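Local structure of serine-tRNA ligase (Naegleria fowleri, 6BLJ) at residues K239-I244 / P303-G308. The protein probably attaches serine to its cognate tRNA in the cytoplasm, by way of an adenylate made from ATP, as class II seryl-tRNA synthetases do. Numbering follows the deposited sequence.
Sequences KGYMPI and PIKYCG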
loop_
_atom_site.group_PDB
_atom_site.type_symbol
_atom_site.label_atom_id
_atom_site.label_comp_id
_atom_site.label_asym_id
_atom_site.label_seq_id
_atom_site.Cartn_x
_atom_site.Cartn_y
_atom_site.Cartn_z
ATOM N N LYS A 239 32.422 15.252 19.328
ATOM C CA LYS A 239 33.134 14.004 19.077
ATOM C C LYS A 239 33.555 13.870 17.620
ATOM O O LYS A 239 33.935 12.776 17.190
ATOM C CB LYS A 239 32.284 12.799 19.485
ATOM C CG LYS A 239 31.918 12.776 20.971
ATOM C CD LYS A 239 31.154 11.515 21.342
ATOM C CE LYS A 239 30.847 11.480 22.822
ATOM N NZ LYS A 239 32.006 11.015 23.603
ATOM N N GLY A 240 33.479 14.949 16.849
ATOM C CA GLY A 240 33.882 14.909 15.458
ATOM C C GLY A 240 32.821 14.430 14.494
ATOM O O GLY A 240 33.153 14.111 13.345
ATOM N N TYR A 241 31.557 14.375 14.910
ATOM C CA TYR A 241 30.477 13.990 14.006
ATOM C C TYR A 241 29.918 15.241 13.333
ATOM O O TYR A 241 29.438 16.153 14.007
ATOM C CB TYR A 241 29.392 13.212 14.757
ATOM C CG TYR A 241 29.810 11.793 15.115
ATOM C CD1 TYR A 241 30.836 11.557 16.038
ATOM C CD2 TYR A 241 29.163 10.694 14.557
ATOM C CE1 TYR A 241 31.229 10.256 16.373
ATOM C CE2 TYR A 241 29.537 9.389 14.888
ATOM C CZ TYR A 241 30.571 9.177 15.799
ATOM O OH TYR A 241 30.950 7.890 16.123
ATOM N N MET A 242 29.998 15.278 12.008
ATOM C CA MET A 242 29.533 16.424 11.229
ATOM C C MET A 242 28.008 16.537 11.263
ATOM O O MET A 242 27.309 15.653 10.762
ATOM C CB MET A 242 30.026 16.283 9.791
ATOM C CG MET A 242 29.360 17.216 8.822
ATOM S SD MET A 242 30.071 18.856 8.878
ATOM C CE MET A 242 31.002 18.800 7.348
ATOM N N PRO A 243 27.448 17.603 11.838
ATOM C CA PRO A 243 25.986 17.771 11.772
ATOM C C PRO A 243 25.514 17.844 10.325
ATOM O O PRO A 243 26.144 18.486 9.487
ATOM C CB PRO A 243 25.739 19.092 12.511
ATOM C CG PRO A 243 26.950 19.279 13.391
ATOM C CD PRO A 243 28.095 18.664 12.636
ATOM N N ILE A 244 24.405 17.168 10.027
ATOM C CA ILE A 244 23.837 17.209 8.682
ATOM C C ILE A 244 22.317 17.119 8.770
ATOM O O ILE A 244 21.765 16.188 9.353
ATOM C CB ILE A 244 24.435 16.117 7.762
ATOM C CG1 ILE A 244 23.851 16.194 6.351
ATOM C CG2 ILE A 244 24.283 14.704 8.348
ATOM C CD1 ILE A 244 24.603 15.290 5.336
ATOM N N PRO A 303 37.737 7.593 8.622
ATOM C CA PRO A 303 36.276 7.475 8.534
ATOM C C PRO A 303 35.535 8.796 8.316
ATOM O O PRO A 303 36.081 9.872 8.543
ATOM C CB PRO A 303 35.908 6.878 9.893
ATOM C CG PRO A 303 36.938 7.458 10.818
ATOM C CD PRO A 303 38.219 7.494 10.011
ATOM N N ILE A 304 34.286 8.689 7.874
ATOM C CA ILE A 304 33.388 9.826 7.692
ATOM C C ILE A 304 32.289 9.708 8.733
ATOM O O ILE A 304 31.540 8.728 8.735
ATOM C CB ILE A 304 32.793 9.857 6.277
ATOM C CG1 ILE A 304 33.900 9.916 5.227
ATOM C CG2 ILE A 304 31.846 11.036 6.121
ATOM C CD1 ILE A 304 33.391 9.726 3.832
ATOM N N LYS A 305 32.176 10.701 9.607
ATOM C CA LYS A 305 31.240 10.654 10.724
ATOM C C LYS A 305 30.212 11.770 10.574
ATOM O O LYS A 305 30.580 12.939 10.411
ATOM C CB LYS A 305 31.969 10.796 12.060
ATOM C CG LYS A 305 33.041 9.728 12.363
ATOM C CD LYS A 305 33.698 10.028 13.716
ATOM C CE LYS A 305 34.787 9.025 14.075
ATOM N NZ LYS A 305 35.360 9.321 15.417
ATOM N N TYR A 306 28.930 11.407 10.606
ATOM C CA TYR A 306 27.833 12.362 10.467
ATOM C C TYR A 306 26.916 12.298 11.675
ATOM O O TYR A 306 26.674 11.219 12.235
ATOM C CB TYR A 306 27.011 12.101 9.201
ATOM C CG TYR A 306 27.661 12.628 7.941
ATOM C CD1 TYR A 306 27.787 13.993 7.727
ATOM C CD2 TYR A 306 28.122 11.763 6.953
ATOM C CE1 TYR A 306 28.388 14.498 6.569
ATOM C CE2 TYR A 306 28.702 12.256 5.782
ATOM C CZ TYR A 306 28.830 13.624 5.604
ATOM O OH TYR A 306 29.409 14.117 4.464
ATOM N N CYS A 307 26.432 13.467 12.081
ATOM C CA CYS A 307 25.412 13.630 13.117
ATOM C C CYS A 307 24.139 14.029 12.378
ATOM O O CYS A 307 23.910 15.207 12.117
ATOM C CB CYS A 307 25.835 14.708 14.157
ATOM S SG CYS A 307 24.479 15.216 15.232
ATOM N N GLY A 308 23.322 13.037 12.020
ATOM C CA GLY A 308 22.149 13.298 11.196
ATOM C C GLY A 308 20.982 13.807 12.022
ATOM O O GLY A 308 20.738 13.359 13.139
HETATM O O HOH W 1 36.518 11.769 15.334
#
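M242 and I244 pair with K305 and C307 through three backbone hydrogen bonds. M242 N donates to K305 O (2.9 Å). M242 O accepts from C307 N at 2.7 Å, nearly straight at 174°. Bonding to both residues that flank Y306 shows the parallel register of M242 with Y306. I244 N donates to C307 O (2.9 Å). P243, lacking an N-H, contributes a CA-H...O contact, its CA 3.3 Å from C307 O.

K305 CB sits 3.9 Å from the centroid of the Y241 ring, 15° off its normal, and with the chain extended beyond CG, CD also passes over that face. The ring edge meets Y306 O.

In the conformer described, M242 runs side by side with Y306, pointing the same way, its CG 3.7 Å from Y306 CE1. I244 CG2 approaches Y306 CD1 obliquely, at 3.6 Å. Y241 CB meets C307 CB.

Within this chain 242-245 is an end strand, bonded on one side to 304-308; at I244 an antiparallel strand of the second subunit continues the sheet across the dimer interface characteristic of class II synthetases. E355 OE2, on helix 348-366, receives both a salt bridge from K305 NZ and a hydrogen bond from Y241 OH, so the lysine's charge is balanced where its aliphatic contact with the ring ends.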